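Local coordinates for NikO protein (Streptomyces tendae, PDB 4FQD) that acts as an enolpyruvyl transferase essential in nikkomycin biosynthesis, a member of the MurA subfamily, probably using phosphoenolpyruvate as the donor of the enolpyruvyl group, at residues L37-A42 with K218-D223; D179-K184 with P190-A195; W271-V276 with Q344-L349. The protein carries 4 engineered substitutions. All coordinates share one frame; numbering follows the deposited sequence.

Contact 1: residues L37-A42 with K218-D223; sequences LVTTVA and KPDVTD
Thr39 is turned (chi1 53°) with OG1 lying between its own backbone N and carbonyl carbon, while CG2 swings out opposite the carbonyl carbon, and both branches thereby reach the backbone of Asp220. The two residues belong to helices 34-44 and 219-231 of the beta/alpha inverse barrel of the EPSP synthase family, in which helices pack together inside a wall of sheets. The meeting illustrates how a small beta-branched side chain can join two buried helices: OG1 stands 3.1 Å from Asp220 O, and the CG2 methyl lies 3.4 Å from the same Asp220 O, so one carbonyl oxygen is met by a polar and an apolar branch at once. The hydroxyl has one proton to give, which may go to Ser36 O or His35 O in its own helix or to Asp220 O, and the bond to Asp220 is therefore not settled. Asp220 sits in the first turn of its helix, which starts after Lys218 at the N-cap. Its CB heads away from helix 34-44, yet the carboxylate comes back toward Thr39, and the two side chains cross at about a right angle. The charge of that carboxylate is met by Lys197 of helix 192-204, which forms a salt bridge to OD1. This same OD1 of Asp220 rests 3.9 Å from the CG2 methyl of Thr39.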
# COMPACT_ATOMS: atom_id res chain seq x y z
N LEU A 37 27.27 5.41 8.57
CA LEU A 37 28.57 5.08 9.13
C LEU A 37 29.24 3.99 8.31
O LEU A 37 30.43 4.07 7.99
CB LEU A 37 28.43 4.63 10.58
CG LEU A 37 29.65 3.96 11.21
CD1 LEU A 37 30.84 4.91 11.24
CD2 LEU A 37 29.33 3.47 12.60
N VAL A 38 28.47 2.96 7.97
CA VAL A 38 28.98 1.85 7.17
C VAL A 38 29.47 2.32 5.80
O VAL A 38 30.58 1.99 5.39
CB VAL A 38 27.89 0.77 6.97
CG1 VAL A 38 28.31 -0.22 5.89
CG2 VAL A 38 27.61 0.06 8.29
N THR A 39 28.64 3.10 5.11
CA THR A 39 28.97 3.56 3.77
C THR A 39 30.11 4.57 3.75
O THR A 39 30.89 4.63 2.80
CB THR A 39 27.74 4.16 3.06
OG1 THR A 39 27.15 5.17 3.89
CG2 THR A 39 26.71 3.08 2.78
N THR A 40 30.21 5.38 4.81
CA THR A 40 31.29 6.35 4.93
C THR A 40 32.62 5.63 5.15
O THR A 40 33.64 5.97 4.55
CB THR A 40 31.04 7.34 6.08
OG1 THR A 40 29.81 8.03 5.86
CG2 THR A 40 32.17 8.35 6.16
N VAL A 41 32.59 4.63 6.03
CA VAL A 41 33.77 3.81 6.30
C VAL A 41 34.15 3.00 5.06
O VAL A 41 35.33 2.87 4.73
CB VAL A 41 33.53 2.87 7.50
CG1 VAL A 41 34.59 1.78 7.56
CG2 VAL A 41 33.50 3.66 8.79
N ALA A 42 33.14 2.48 4.37
CA ALA A 42 33.36 1.71 3.15
C ALA A 42 34.05 2.55 2.08
O ALA A 42 34.94 2.08 1.38
CB ALA A 42 32.04 1.17 2.62
N LYS A 218 18.04 7.37 -0.30
CA LYS A 218 18.13 7.70 1.12
C LYS A 218 19.55 8.17 1.47
O LYS A 218 20.49 7.87 0.75
CB LYS A 218 17.73 6.49 1.97
CG LYS A 218 16.31 6.03 1.74
CD LYS A 218 15.32 7.15 1.99
CE LYS A 218 13.88 6.69 1.81
NZ LYS A 218 13.50 5.66 2.82
N PRO A 219 19.69 8.93 2.58
CA PRO A 219 21.01 9.41 3.03
C PRO A 219 22.03 8.29 3.15
O PRO A 219 23.23 8.53 3.13
CB PRO A 219 20.71 10.00 4.41
CG PRO A 219 19.31 10.46 4.31
CD PRO A 219 18.61 9.46 3.42
N ASP A 220 21.52 7.07 3.31
CA ASP A 220 22.31 5.85 3.28
C ASP A 220 23.30 5.88 2.12
O ASP A 220 24.49 5.61 2.30
CB ASP A 220 21.36 4.66 3.11
CG ASP A 220 21.86 3.42 3.80
OD1 ASP A 220 23.07 3.31 4.04
OD2 ASP A 220 21.02 2.54 4.10
N VAL A 221 22.80 6.23 0.94
CA VAL A 221 23.60 6.32 -0.27
C VAL A 221 24.05 7.75 -0.52
O VAL A 221 25.19 8.00 -0.92
CB VAL A 221 22.82 5.79 -1.49
CG1 VAL A 221 23.50 6.18 -2.79
CG2 VAL A 221 22.65 4.29 -1.40
N THR A 222 23.15 8.70 -0.28
CA THR A 222 23.40 10.12 -0.52
C THR A 222 24.65 10.63 0.18
O THR A 222 25.47 11.33 -0.42
CB THR A 222 22.18 10.98 -0.11
OG1 THR A 222 21.19 10.92 -1.14
CG2 THR A 222 22.58 12.43 0.11
N ASP A 223 24.82 10.27 1.45
CA ASP A 223 25.96 10.72 2.23
C ASP A 223 27.28 10.11 1.75
O ASP A 223 28.33 10.74 1.84
CB ASP A 223 25.76 10.46 3.72
CG ASP A 223 24.69 11.35 4.33
OD1 ASP A 223 24.37 12.39 3.71
OD2 ASP A 223 24.18 11.02 5.42

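Contact 2: residues D179-K184 with P190-A195; sequences DYTRNK and PCYSGA. With SO4 (sulfate ion), chain C.
Tyr180 meets the start of helix 192-204 first through its CB, which lies 3.7 Å from the Ala195 methyl CB and beside Cys191 O. One bond further, CG is the ring atom nearest to Ala195 CB, at 3.5 Å, and CD1 and CD2 flank the same methyl, which makes a CH-pi contact over one face of the ring, 28° off the normal. Beyond them the ring leads away from this helix, and at its tip OH is hydrogen-bonded to Asp146 OD1. The backbone nearby is engaged as well: Cys191 N donates to a water at 2.9 Å, whose further link to Tyr180 O is doubtfully short.

Thr181 makes a second CH-pi contact. Tyr192 has CG anti to its backbone N (chi1 -167°), which brings its ring alongside Thr181, whose CG2 stands 3.6 Å from the ring centroid, over the face and only 17° off the normal. The hydroxyl of Tyr192 is hydrogen-bonded to His214 O and Arg337 NH2. Replacing Tyr192 by a leucine would probably deprive the Thr181 methyl of its flat partner and leave His214 O without its hydroxyl mate. At the outer margin Pro190 CD sits over one face of the guanidinium of the bent Arg182 chain, 3.7 Å from NH2, the two side chains crossing at about a right angle. Elsewhere on the helix, Ser193 OG donates to sulfate O1 at 2.8 Å, an ion also held by Lys197 NZ.

The loop, which follows strand 174-176, thus folds back on the helix it leads into; helix 142-149 covers Tyr180 and Ala195 through Val147, and Asn183 and Lys184 extend to Asp385 of the second subunit.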
# COMPACT_ATOMS: atom_id res chain seq x y z
N ASP A 179 17.40 -3.33 -11.99
CA ASP A 179 17.77 -4.73 -12.17
C ASP A 179 17.86 -5.44 -10.82
O ASP A 179 17.80 -6.66 -10.75
CB ASP A 179 19.11 -4.83 -12.89
CG ASP A 179 19.00 -4.55 -14.38
OD1 ASP A 179 17.95 -4.02 -14.82
OD2 ASP A 179 19.96 -4.86 -15.11
N TYR A 180 18.00 -4.65 -9.76
CA TYR A 180 18.16 -5.21 -8.42
C TYR A 180 16.99 -4.85 -7.51
O TYR A 180 17.16 -4.71 -6.30
CB TYR A 180 19.49 -4.74 -7.82
CG TYR A 180 20.68 -5.05 -8.70
CD1 TYR A 180 21.29 -6.29 -8.65
CD2 TYR A 180 21.17 -4.11 -9.59
CE1 TYR A 180 22.37 -6.59 -9.46
CE2 TYR A 180 22.25 -4.39 -10.40
CZ TYR A 180 22.85 -5.63 -10.33
OH TYR A 180 23.92 -5.92 -11.14
N THR A 181 15.81 -4.70 -8.10
CA THR A 181 14.59 -4.46 -7.35
C THR A 181 13.58 -5.57 -7.62
O THR A 181 13.56 -6.13 -8.72
CB THR A 181 13.95 -3.10 -7.72
OG1 THR A 181 13.51 -3.14 -9.08
CG2 THR A 181 14.95 -1.97 -7.54
N ARG A 182 12.76 -5.89 -6.63
CA ARG A 182 11.72 -6.91 -6.81
C ARG A 182 10.63 -6.39 -7.75
O ARG A 182 10.23 -7.08 -8.69
CB ARG A 182 11.12 -7.32 -5.47
CG ARG A 182 9.99 -8.34 -5.61
CD ARG A 182 9.27 -8.60 -4.29
NE ARG A 182 10.11 -9.30 -3.33
CZ ARG A 182 10.62 -8.75 -2.23
NH1 ARG A 182 10.37 -7.47 -1.96
NH2 ARG A 182 11.37 -9.47 -1.41
N ASN A 183 10.15 -5.18 -7.47
CA ASN A 183 9.14 -4.55 -8.31
C ASN A 183 9.70 -3.31 -9.00
O ASN A 183 10.09 -2.35 -8.34
CB ASN A 183 7.90 -4.19 -7.48
CG ASN A 183 6.71 -3.82 -8.34
OD1 ASN A 183 6.59 -2.68 -8.80
ND2 ASN A 183 5.83 -4.78 -8.58
N LYS A 184 9.73 -3.35 -10.33
CA LYS A 184 10.33 -2.27 -11.12
C LYS A 184 9.53 -0.98 -11.03
O LYS A 184 10.11 0.11 -10.96
CB LYS A 184 10.45 -2.70 -12.59
CG LYS A 184 11.02 -4.09 -12.80
CD LYS A 184 12.52 -4.08 -12.96
CE LYS A 184 13.03 -5.49 -13.24
NZ LYS A 184 14.50 -5.53 -13.50
N PRO A 190 14.91 -5.92 -1.68
CA PRO A 190 15.92 -6.13 -0.65
C PRO A 190 17.35 -6.00 -1.18
O PRO A 190 18.28 -5.82 -0.39
CB PRO A 190 15.65 -7.57 -0.19
CG PRO A 190 15.08 -8.23 -1.40
CD PRO A 190 14.26 -7.18 -2.09
N CYS A 191 17.52 -6.08 -2.50
CA CYS A 191 18.83 -6.01 -3.12
C CYS A 191 19.11 -4.62 -3.70
O CYS A 191 20.20 -4.35 -4.20
CB CYS A 191 18.95 -7.08 -4.23
SG CYS A 191 18.63 -8.78 -3.68
N TYR A 192 18.12 -3.74 -3.60
CA TYR A 192 18.20 -2.42 -4.21
C TYR A 192 19.31 -1.57 -3.60
O TYR A 192 20.26 -1.20 -4.29
CB TYR A 192 16.85 -1.70 -4.08
CG TYR A 192 16.70 -0.45 -4.93
CD1 TYR A 192 17.63 -0.12 -5.90
CD2 TYR A 192 15.62 0.40 -4.74
CE1 TYR A 192 17.50 1.02 -6.66
CE2 TYR A 192 15.48 1.55 -5.49
CZ TYR A 192 16.41 1.85 -6.45
OH TYR A 192 16.26 3.00 -7.20
N SER A 193 19.20 -1.28 -2.31
CA SER A 193 20.12 -0.36 -1.65
C SER A 193 21.56 -0.86 -1.66
O SER A 193 22.49 -0.09 -1.87
CB SER A 193 19.67 -0.08 -0.21
OG SER A 193 19.75 -1.25 0.59
N GLY A 194 21.75 -2.16 -1.43
CA GLY A 194 23.08 -2.75 -1.40
C GLY A 194 23.77 -2.71 -2.75
O GLY A 194 24.98 -2.49 -2.82
N ALA A 195 23.01 -2.92 -3.81
CA ALA A 195 23.56 -2.92 -5.16
C ALA A 195 24.04 -1.52 -5.56
O ALA A 195 25.05 -1.38 -6.25
CB ALA A 195 22.53 -3.43 -6.16
S SO4 C . 21.48 -2.66 3.09
O1 SO4 C . 22.09 -1.87 2.03
O2 SO4 C . 22.44 -2.85 4.17
O3 SO4 C . 20.31 -1.94 3.61
O4 SO4 C . 21.06 -3.95 2.57
O HOH W 1 15.77 -6.14 -4.76

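Contact 3: residues W271-V276 with Q344-L349; sequences WICAGV and QPFLAL
Segments 271-276 and 344-349 are both regular helix, the one bonded from Gly275 N to Trp271 O at 2.8 Å and the other from Ala348 N to Gln344 O, and they come closest where the CA atoms of Cys273 and Phe346 stand 6.3 Å apart. They are pieces of helices 265-278 and 344-351, buried within the inverse beta/alpha barrel of the EPSP synthase family, and they illustrate how a small residue can sit at the point of closest approach of two helices. Cys273 is that residue. With SG anti to the backbone N (chi1 176°), its sulfur projects across to the other helix and lies 3.7 Å from Phe346 O, while its CB faces Phe346 CB at 4.1 Å. Phe346 presents its edge rather than a face, the sulfur lying near the plane of the ring. One helical turn on, Leu349 likewise has CG anti to its backbone N (chi1 180°), which carries its branches toward helix 265-278. Phe346 and Leu349 do not serve this pair alone: the side chain of Phe346 also meets Ile266 and Val269 further back on helix 265-278, and both residues pack on helix 409-419, at Ala413 for Phe346 and at Val414 and Ala418 for Leu349. Three helices therefore share this apolar region, and within it Cys273 SG lies 4.0 Å from Leu349 CD2.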
# COMPACT_ATOMS: atom_id res chain seq x y z
N TRP A 271 12.19 7.26 19.09
CA TRP A 271 11.95 8.22 20.17
C TRP A 271 10.64 8.98 20.00
O TRP A 271 9.99 9.33 20.99
CB TRP A 271 13.12 9.20 20.30
CG TRP A 271 14.35 8.57 20.88
CD1 TRP A 271 15.57 8.46 20.28
CD2 TRP A 271 14.48 7.97 22.17
NE1 TRP A 271 16.45 7.82 21.12
CE2 TRP A 271 15.80 7.51 22.29
CE3 TRP A 271 13.60 7.78 23.24
CZ2 TRP A 271 16.27 6.87 23.44
CZ3 TRP A 271 14.06 7.14 24.38
CH2 TRP A 271 15.39 6.70 24.47
N ILE A 272 10.25 9.24 18.76
CA ILE A 272 8.97 9.87 18.48
C ILE A 272 7.84 8.94 18.92
O ILE A 272 6.87 9.38 19.53
CB ILE A 272 8.81 10.20 16.98
CG1 ILE A 272 9.79 11.30 16.58
CG2 ILE A 272 7.39 10.63 16.67
CD1 ILE A 272 9.78 11.63 15.10
N CYS A 273 7.99 7.65 18.62
CA CYS A 273 7.03 6.64 19.05
C CYS A 273 6.96 6.58 20.57
O CYS A 273 5.87 6.45 21.15
CB CYS A 273 7.41 5.27 18.48
SG CYS A 273 6.35 3.91 19.04
N ALA A 274 8.11 6.67 21.22
CA ALA A 274 8.19 6.62 22.67
C ALA A 274 7.58 7.87 23.31
O ALA A 274 6.85 7.77 24.30
CB ALA A 274 9.63 6.45 23.12
N GLY A 275 7.89 9.03 22.75
CA GLY A 275 7.38 10.29 23.27
C GLY A 275 5.87 10.41 23.19
O GLY A 275 5.23 10.95 24.09
N VAL A 276 5.30 9.91 22.10
CA VAL A 276 3.86 9.98 21.88
C VAL A 276 3.10 9.06 22.84
O VAL A 276 2.04 9.43 23.35
CB VAL A 276 3.50 9.63 20.42
CG1 VAL A 276 2.00 9.40 20.26
CG2 VAL A 276 3.97 10.72 19.48
N GLN A 344 8.41 0.58 10.16
CA GLN A 344 7.10 -0.08 10.21
C GLN A 344 6.67 -0.67 11.56
O GLN A 344 5.50 -0.53 11.94
CB GLN A 344 7.00 -1.11 9.07
CG GLN A 344 6.46 -2.46 9.48
CD GLN A 344 7.36 -3.59 9.03
OE1 GLN A 344 7.65 -4.51 9.80
NE2 GLN A 344 7.80 -3.54 7.78
N PRO A 345 7.58 -1.33 12.30
CA PRO A 345 7.13 -1.88 13.59
C PRO A 345 6.66 -0.82 14.58
O PRO A 345 5.73 -1.06 15.34
CB PRO A 345 8.39 -2.58 14.13
CG PRO A 345 9.19 -2.90 12.92
CD PRO A 345 8.95 -1.77 11.98
N PHE A 346 7.30 0.35 14.56
CA PHE A 346 6.94 1.43 15.47
C PHE A 346 5.63 2.08 15.04
O PHE A 346 4.87 2.58 15.87
CB PHE A 346 8.06 2.46 15.54
CG PHE A 346 9.39 1.88 15.92
CD1 PHE A 346 9.69 1.60 17.24
CD2 PHE A 346 10.34 1.60 14.95
CE1 PHE A 346 10.91 1.06 17.59
CE2 PHE A 346 11.56 1.06 15.29
CZ PHE A 346 11.85 0.79 16.62
N LEU A 347 5.36 2.07 13.74
CA LEU A 347 4.11 2.60 13.21
C LEU A 347 2.97 1.64 13.52
O LEU A 347 1.81 2.05 13.65
CB LEU A 347 4.22 2.84 11.71
CG LEU A 347 5.30 3.85 11.30
CD1 LEU A 347 5.44 3.91 9.79
CD2 LEU A 347 4.98 5.22 11.87
N ALA A 348 3.30 0.36 13.63
CA ALA A 348 2.32 -0.66 13.99
C ALA A 348 1.86 -0.47 15.43
O ALA A 348 0.68 -0.62 15.74
CB ALA A 348 2.90 -2.05 13.79
N LEU A 349 2.81 -0.13 16.30
CA LEU A 349 2.50 0.11 17.70
C LEU A 349 1.63 1.36 17.85
O LEU A 349 0.71 1.39 18.67
CB LEU A 349 3.78 0.26 18.52
CG LEU A 349 3.62 0.53 20.01
CD1 LEU A 349 2.74 -0.53 20.66
CD2 LEU A 349 4.98 0.59 20.70

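How the contacts relate
Contacts 1 and 2 are neighbours, their centres about 17 Å apart and their nearest atoms about 4 Å, and contact 2 is nested within the chain loop that contact 1 closes. Lys197 of helix 192-204 is a partner common to both. The sulfate at contact 2, probably from the crystallisation liquor, lies about 5 Å from the Asp220 side chain of contact 1 and may mark an anion site. Contact 3 follows later in the chain, and its centre is about 25 Å from that of contact 1 and about 27 Å from that of contact 2. It probably lies in the other of the two domains known from MurA relatives, which enclose the active site between them.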